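Local coordinates for protein MdcA (Pseudomonas aeruginosa, PDB 5VIT) that serves as the alpha subunit of malonate decarboxylase and is probably the transferase that loads malonate onto the acyl carrier protein of the complex, at residues A244-Y249 against P273-S278; P430-R435 against A486-S491. All coordinates share one frame; numbering follows the deposited sequence.

Both contacts lie in the half of the chain built around the mixed sheet that holds strands 256-259, 354-357 and 461-464. Their centres are 26 Å apart and their nearest atoms about 11 Å apart, so they do not touch. Strand 461-464 connects them: Ile-248 of segment 244-249 rests on His-461 and Leu-463, whereas Phe-432 of contact 2 rests on Val-462 and Thr-464, an alternation consistent with packing against opposite faces of the sheet. Contact 1 joins two successive helices of the alpha/beta fold. Contact 2 sets a short edge strand against a turn whose Ile-490 also packs on Arg-61 of the MdcC chain.

Contact 1: residues A244-Y249 against P273-S278; sequences AIRGIY and PTYGES
Tyr-275 reaches from helix 263-278 to Ile-245 and Arg-246 on helix 235-250, an alpha-alpha packing within the Rossmann-like alpha/beta fold, where strand 256-259 links the two helices. The axes of the short segments approach to 10.5 Å and cross at -50°. The backbones come nearest at Ile-245 and Gly-276, whose CA atoms are 7.0 Å apart; with no side chain on Gly-276, CG2 of Ile-245 lies 4.5 Å from Gly-276 CA itself.

The side chain of Tyr-275 can be followed outward. CB points toward the opposite helix, and chi1 of -178° swings CG away from the backbone nitrogen, extending the ring across the groove. The apolar contact begins at ring atom CD2, which meets Ile-245 CD1 at 4.2 Å. This methyl sits at the edge of the ring, near its plane, rather than over a face. The ring ends in OH, which lies against the aliphatic root of Arg-246, 3.5 Å from its CB; CG and CD of the same arginine stay close by. The arginine then bends at chi2 and carries its guanidinium away, its plane turned 80° from that of the ring. This group does not bond to the tyrosine: NE makes a weak hydrogen bond to Leu-517 O, and NH1 another to Gln-250 OE1. Ile-519 of a loop also packs on Tyr-275.

No hydrogen bond spans the two segments. Within segment 244-249 the helix widens into a pi-type turn, with Tyr-249 N bonded to Ala-244 O at 2.8 Å. Across the groove, the carbonyl oxygen of Tyr-275 receives a 2.6 Å hydrogen bond from Ser-278 OG.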
ATOM      1  N   ALA A 244       1.951   7.321   7.744  1.00 20.07           N
ATOM      2  CA  ALA A 244       0.799   7.878   8.461  1.00 24.15           C
ATOM      3  C   ALA A 244       0.455   9.281   7.925  1.00 25.09           C
ATOM      4  O   ALA A 244      -0.714   9.612   7.645  1.00 20.54           O
ATOM      5  CB  ALA A 244       1.070   7.925   9.981  1.00 18.94           C
ATOM      6  N   ILE A 245       1.480  10.110   7.771  1.00 25.84           N
ATOM      7  CA  ILE A 245       1.255  11.500   7.393  1.00 19.87           C
ATOM      8  C   ILE A 245       0.717  11.580   5.966  1.00 22.28           C
ATOM      9  O   ILE A 245      -0.254  12.282   5.688  1.00 22.10           O
ATOM     10  CB  ILE A 245       2.541  12.317   7.534  1.00 20.15           C
ATOM     11  CG1 ILE A 245       2.904  12.436   9.016  1.00 24.66           C
ATOM     12  CG2 ILE A 245       2.389  13.683   6.883  1.00 23.52           C
ATOM     13  CD1 ILE A 245       4.278  13.036   9.266  1.00 26.78           C
ATOM     14  N   ARG A 246       1.339  10.820   5.078  1.00 24.07           N
ATOM     15  CA  ARG A 246       1.011  10.861   3.673  1.00 23.91           C
ATOM     16  C   ARG A 246      -0.224  10.038   3.349  1.00 25.71           C
ATOM     17  O   ARG A 246      -1.151  10.530   2.706  1.00 27.12           O
ATOM     18  CB  ARG A 246       2.199  10.358   2.851  1.00 27.72           C
ATOM     19  CG  ARG A 246       1.896  10.155   1.394  1.00 24.29           C
ATOM     20  CD  ARG A 246       2.073  11.453   0.615  1.00 28.70           C
ATOM     21  NE  ARG A 246       1.684  11.311  -0.792  1.00 34.71           N
ATOM     22  CZ  ARG A 246       1.366  12.326  -1.595  1.00 39.52           C
ATOM     23  NH1 ARG A 246       1.389  13.584  -1.160  1.00 32.62           N
ATOM     24  NH2 ARG A 246       1.040  12.075  -2.850  1.00 46.00           N
ATOM     25  N   GLY A 247      -0.224   8.785   3.795  1.00 22.73           N
ATOM     26  CA  GLY A 247      -1.268   7.842   3.431  1.00 25.19           C
ATOM     27  C   GLY A 247      -2.507   7.889   4.307  1.00 24.47           C
ATOM     28  O   GLY A 247      -3.513   7.245   3.996  1.00 25.99           O
ATOM     29  N   ILE A 248      -2.437   8.634   5.409  1.00 22.03           N
ATOM     30  CA  ILE A 248      -3.582   8.770   6.293  1.00 22.88           C
ATOM     31  C   ILE A 248      -4.002  10.224   6.581  1.00 20.52           C
ATOM     32  O   ILE A 248      -5.119  10.620   6.258  1.00 22.12           O
ATOM     33  CB  ILE A 248      -3.329   8.061   7.635  1.00 23.21           C
ATOM     34  CG1 ILE A 248      -2.919   6.600   7.385  1.00 20.53           C
ATOM     35  CG2 ILE A 248      -4.572   8.170   8.496  1.00 17.68           C
ATOM     36  CD1 ILE A 248      -2.803   5.733   8.675  1.00 21.08           C
ATOM     37  N   TYR A 249      -3.128  11.012   7.189  1.00 22.46           N
ATOM     38  CA  TYR A 249      -3.475  12.375   7.561  1.00 19.22           C
ATOM     39  C   TYR A 249      -3.826  13.179   6.313  1.00 25.32           C
ATOM     40  O   TYR A 249      -4.889  13.809   6.257  1.00 23.05           O
ATOM     41  CB  TYR A 249      -2.332  13.056   8.312  1.00 20.49           C
ATOM     42  CG  TYR A 249      -2.024  12.476   9.675  1.00 24.32           C
ATOM     43  CD1 TYR A 249      -1.007  13.022  10.464  1.00 18.17           C
ATOM     44  CD2 TYR A 249      -2.757  11.402  10.188  1.00 19.99           C
ATOM     45  CE1 TYR A 249      -0.711  12.508  11.717  1.00 18.90           C
ATOM     46  CE2 TYR A 249      -2.471  10.881  11.451  1.00 20.73           C
ATOM     47  CZ  TYR A 249      -1.441  11.431  12.201  1.00 21.30           C
ATOM     48  OH  TYR A 249      -1.145  10.917  13.439  1.00 23.87           O
ATOM     49  N   PRO A 273       7.555  18.847  10.871  1.00 26.04           N
ATOM     50  CA  PRO A 273       8.221  20.041  10.322  1.00 29.34           C
ATOM     51  C   PRO A 273       9.333  19.747   9.301  1.00 33.71           C
ATOM     52  O   PRO A 273       9.958  20.681   8.794  1.00 35.59           O
ATOM     53  CB  PRO A 273       8.792  20.740  11.565  1.00 33.27           C
ATOM     54  CG  PRO A 273       8.846  19.732  12.629  1.00 32.14           C
ATOM     55  CD  PRO A 273       7.980  18.553  12.252  1.00 30.66           C
ATOM     56  N   THR A 274       9.556  18.475   8.980  1.00 31.64           N
ATOM     57  CA  THR A 274      10.484  18.117   7.917  1.00 29.44           C
ATOM     58  C   THR A 274       9.737  17.453   6.776  1.00 29.94           C
ATOM     59  O   THR A 274       9.467  18.074   5.726  1.00 30.38           O
ATOM     60  CB  THR A 274      11.595  17.191   8.441  1.00 32.10           C
ATOM     61  OG1 THR A 274      11.013  16.102   9.185  1.00 29.83           O
ATOM     62  CG2 THR A 274      12.509  17.970   9.363  1.00 28.83           C
ATOM     63  N   TYR A 275       9.392  16.184   6.978  1.00 27.81           N
ATOM     64  CA  TYR A 275       8.645  15.447   5.969  1.00 27.88           C
ATOM     65  C   TYR A 275       7.297  16.114   5.649  1.00 28.94           C
ATOM     66  O   TYR A 275       6.934  16.283   4.481  1.00 26.25           O
ATOM     67  CB  TYR A 275       8.424  13.995   6.419  1.00 29.84           C
ATOM     68  CG  TYR A 275       7.693  13.196   5.377  1.00 27.87           C
ATOM     69  CD1 TYR A 275       8.293  12.896   4.156  1.00 28.85           C
ATOM     70  CD2 TYR A 275       6.389  12.768   5.594  1.00 28.71           C
ATOM     71  CE1 TYR A 275       7.605  12.179   3.176  1.00 32.63           C
ATOM     72  CE2 TYR A 275       5.708  12.045   4.642  1.00 24.37           C
ATOM     73  CZ  TYR A 275       6.315  11.754   3.438  1.00 27.19           C
ATOM     74  OH  TYR A 275       5.613  11.055   2.492  1.00 27.17           O
ATOM     75  N   GLY A 276       6.542  16.469   6.688  1.00 26.22           N
ATOM     76  CA  GLY A 276       5.255  17.116   6.481  1.00 28.84           C
ATOM     77  C   GLY A 276       5.403  18.416   5.706  1.00 28.27           C
ATOM     78  O   GLY A 276       4.637  18.690   4.778  1.00 26.46           O
ATOM     79  N   GLU A 277       6.400  19.204   6.100  1.00 28.43           N
ATOM     80  CA  GLU A 277       6.751  20.441   5.410  1.00 30.46           C
ATOM     81  C   GLU A 277       6.978  20.191   3.916  1.00 31.90           C
ATOM     82  O   GLU A 277       6.458  20.927   3.074  1.00 31.63           O
ATOM     83  CB  GLU A 277       7.996  21.070   6.059  1.00 34.24           C
ATOM     84  CG  GLU A 277       8.413  22.422   5.494  1.00 35.10           C
ATOM     85  CD  GLU A 277       7.304  23.463   5.564  1.00 40.18           C
ATOM     86  OE1 GLU A 277       7.295  24.364   4.704  1.00 37.60           O
ATOM     87  OE2 GLU A 277       6.443  23.387   6.475  1.00 41.30           O
ATOM     88  N   SER A 278       7.724  19.131   3.598  1.00 29.29           N
ATOM     89  CA  SER A 278       8.035  18.772   2.218  1.00 24.66           C
ATOM     90  C   SER A 278       6.790  18.415   1.413  1.00 30.89           C
ATOM     91  O   SER A 278       6.802  18.440   0.185  1.00 31.52           O
ATOM     92  CB  SER A 278       9.032  17.598   2.185  1.00 30.98           C
ATOM     93  OG  SER A 278       8.391  16.344   2.382  1.00 29.58           O
TER

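Contact 2: residues P430-R435 against A486-S491; sequences PTFVER and AVAGIS
Phe-432 carries the aromatic part of this contact, taking the methyl group of Ala-488 over one face. Ala-488 CB is 4.2 Å from the ring centroid and 22° off the ring normal, a CH-pi contact displaced toward the rim, with Phe-432 CG the nearest ring atom at 3.9 Å. Chi1 of -64° holds CG opposite the carbonyl carbon and turns the ring to this methyl.

The remaining van der Waals contacts gather round Ser-491. Its CB packs 3.9 Å from Pro-430 CB and 3.5 Å from the carbonyl oxygen of Phe-432, while its OG comes within 3.5 Å of Phe-432 CB.

Hydrogen bonding stays on the side of segment 486-491. Residues Ala-488 to Ser-491 form a type II' beta turn, in which Gly-489 occupies the second position with positive phi. Ser-491 N returns to Ala-488 O by a weak bond; Ser-491 OG grips the same oxygen more closely, at 2.6 Å, approaching from above the carbonyl plane. Ser-491 OG also accepts a bond from Gly-494 N, so the buried hydroxyl has two hydrogen-bond partners.

The short, weakly bonded strand 432-433 runs parallel to strand 361-363 at one edge of a three-stranded sheet, through backbone bonds of Thr-431 and Val-433 to Val-362. The Phe-432 side chain also touches Val-362 of that sheet and Val-462 and Thr-464 of strand 461-464, while the turn itself follows helix 477-486.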
ATOM      1  N   PRO A 430       6.219 -12.149  17.135  1.00 31.79           N
ATOM      2  CA  PRO A 430       5.472 -11.425  16.098  1.00 33.06           C
ATOM      3  C   PRO A 430       4.369 -10.563  16.725  1.00 30.48           C
ATOM      4  O   PRO A 430       3.867 -10.922  17.786  1.00 28.85           O
ATOM      5  CB  PRO A 430       4.885 -12.547  15.243  1.00 30.95           C
ATOM      6  CG  PRO A 430       4.736 -13.709  16.239  1.00 25.83           C
ATOM      7  CD  PRO A 430       5.920 -13.594  17.140  1.00 27.83           C
ATOM      8  N   THR A 431       4.013  -9.448  16.090  1.00 26.80           N
ATOM      9  CA  THR A 431       2.876  -8.645  16.555  1.00 26.65           C
ATOM     10  C   THR A 431       1.554  -9.276  16.126  1.00 26.52           C
ATOM     11  O   THR A 431       0.580  -9.298  16.879  1.00 26.33           O
ATOM     12  CB  THR A 431       2.951  -7.217  16.021  1.00 23.42           C
ATOM     13  OG1 THR A 431       4.152  -6.609  16.515  1.00 24.15           O
ATOM     14  CG2 THR A 431       1.729  -6.399  16.466  1.00 25.62           C
ATOM     15  N   PHE A 432       1.530  -9.836  14.923  1.00 24.76           N
ATOM     16  CA  PHE A 432       0.277 -10.362  14.408  1.00 28.39           C
ATOM     17  C   PHE A 432       0.211 -11.861  14.612  1.00 25.21           C
ATOM     18  O   PHE A 432       0.982 -12.620  14.021  1.00 27.19           O
ATOM     19  CB  PHE A 432       0.109  -9.996  12.937  1.00 26.67           C
ATOM     20  CG  PHE A 432       0.005  -8.507  12.682  1.00 23.90           C
ATOM     21  CD1 PHE A 432       1.149  -7.715  12.623  1.00 21.02           C
ATOM     22  CD2 PHE A 432      -1.230  -7.914  12.444  1.00 22.87           C
ATOM     23  CE1 PHE A 432       1.058  -6.341  12.360  1.00 24.27           C
ATOM     24  CE2 PHE A 432      -1.328  -6.547  12.178  1.00 23.67           C
ATOM     25  CZ  PHE A 432      -0.183  -5.758  12.146  1.00 21.99           C
ATOM     26  N   VAL A 433      -0.709 -12.275  15.477  1.00 27.34           N
ATOM     27  CA  VAL A 433      -0.779 -13.666  15.936  1.00 27.94           C
ATOM     28  C   VAL A 433      -2.111 -14.312  15.551  1.00 30.20           C
ATOM     29  O   VAL A 433      -3.100 -13.616  15.310  1.00 21.97           O
ATOM     30  CB  VAL A 433      -0.604 -13.754  17.463  1.00 27.76           C
ATOM     31  CG1 VAL A 433       0.763 -13.237  17.879  1.00 25.47           C
ATOM     32  CG2 VAL A 433      -1.698 -12.947  18.153  1.00 27.90           C
ATOM     33  N   GLU A 434      -2.131 -15.641  15.502  1.00 28.22           N
ATOM     34  CA  GLU A 434      -3.362 -16.381  15.215  1.00 29.44           C
ATOM     35  C   GLU A 434      -4.382 -16.286  16.354  1.00 27.34           C
ATOM     36  O   GLU A 434      -5.580 -16.354  16.111  1.00 35.61           O
ATOM     37  CB  GLU A 434      -3.009 -17.843  14.903  1.00 33.02           C
ATOM     38  CG  GLU A 434      -1.872 -17.892  13.884  1.00 39.57           C
ATOM     39  CD  GLU A 434      -1.497 -19.273  13.419  1.00 47.11           C
ATOM     40  OE1 GLU A 434      -2.130 -19.774  12.464  1.00 49.22           O
ATOM     41  OE2 GLU A 434      -0.542 -19.840  13.995  1.00 49.65           O
ATOM     42  N   ARG A 435      -3.904 -16.104  17.581  1.00 26.97           N
ATOM     43  CA  ARG A 435      -4.762 -15.938  18.768  1.00 31.99           C
ATOM     44  C   ARG A 435      -4.121 -15.001  19.782  1.00 29.07           C
ATOM     45  O   ARG A 435      -2.966 -15.185  20.164  1.00 30.04           O
ATOM     46  CB  ARG A 435      -5.046 -17.283  19.457  1.00 38.44           C
ATOM     47  CG  ARG A 435      -6.279 -18.027  18.970  1.00 46.06           C
ATOM     48  CD  ARG A 435      -6.325 -19.452  19.551  1.00 54.88           C
ATOM     49  NE  ARG A 435      -6.136 -19.443  21.005  1.00 60.49           N
ATOM     50  CZ  ARG A 435      -7.117 -19.516  21.906  1.00 55.95           C
ATOM     51  NH1 ARG A 435      -8.389 -19.621  21.522  1.00 47.34           N
ATOM     52  NH2 ARG A 435      -6.818 -19.489  23.201  1.00 47.96           N
ATOM     53  N   ALA A 486      -2.060  -8.974   4.235  1.00 24.14           N
ATOM     54  CA  ALA A 486      -1.205  -8.297   3.241  1.00 26.23           C
ATOM     55  C   ALA A 486      -0.183  -7.325   3.839  1.00 24.79           C
ATOM     56  O   ALA A 486       0.815  -7.023   3.206  1.00 25.89           O
ATOM     57  CB  ALA A 486      -2.053  -7.554   2.227  1.00 20.39           C
ATOM     58  N   VAL A 487      -0.406  -6.822   5.047  1.00 23.05           N
ATOM     59  CA  VAL A 487       0.585  -5.913   5.613  1.00 23.98           C
ATOM     60  C   VAL A 487       1.204  -6.466   6.886  1.00 23.73           C
ATOM     61  O   VAL A 487       1.892  -5.754   7.584  1.00 21.72           O
ATOM     62  CB  VAL A 487      -0.002  -4.513   5.915  1.00 23.91           C
ATOM     63  CG1 VAL A 487      -0.616  -3.935   4.659  1.00 22.61           C
ATOM     64  CG2 VAL A 487      -1.019  -4.580   7.036  1.00 21.11           C
ATOM     65  N   ALA A 488       0.992  -7.747   7.161  1.00 24.16           N
ATOM     66  CA  ALA A 488       1.439  -8.341   8.417  1.00 18.77           C
ATOM     67  C   ALA A 488       2.836  -8.950   8.317  1.00 21.90           C
ATOM     68  O   ALA A 488       3.326  -9.551   9.287  1.00 29.22           O
ATOM     69  CB  ALA A 488       0.431  -9.396   8.883  1.00 20.74           C
ATOM     70  N   GLY A 489       3.481  -8.784   7.169  1.00 19.80           N
ATOM     71  CA  GLY A 489       4.838  -9.266   6.959  1.00 23.76           C
ATOM     72  C   GLY A 489       5.005 -10.784   7.012  1.00 28.19           C
ATOM     73  O   GLY A 489       4.218 -11.529   6.435  1.00 26.49           O
ATOM     74  N   ILE A 490       6.040 -11.244   7.710  1.00 24.85           N
ATOM     75  CA  ILE A 490       6.312 -12.668   7.814  1.00 26.07           C
ATOM     76  C   ILE A 490       5.929 -13.198   9.197  1.00 26.89           C
ATOM     77  O   ILE A 490       6.450 -14.218   9.651  1.00 26.97           O
ATOM     78  CB  ILE A 490       7.792 -12.969   7.513  1.00 29.35           C
ATOM     79  CG1 ILE A 490       8.691 -12.284   8.538  1.00 27.77           C
ATOM     80  CG2 ILE A 490       8.148 -12.519   6.077  1.00 23.29           C
ATOM     81  CD1 ILE A 490      10.165 -12.518   8.297  1.00 32.89           C
ATOM     82  N   SER A 491       5.016 -12.484   9.856  1.00 22.89           N
ATOM     83  CA  SER A 491       4.319 -12.959  11.051  1.00 24.29           C
ATOM     84  C   SER A 491       3.427 -14.141  10.677  1.00 24.24           C
ATOM     85  O   SER A 491       3.123 -14.324   9.493  1.00 25.12           O
ATOM     86  CB  SER A 491       3.456 -11.833  11.657  1.00 25.46           C
ATOM     87  OG  SER A 491       2.418 -11.489  10.752  1.00 22.19           O
TER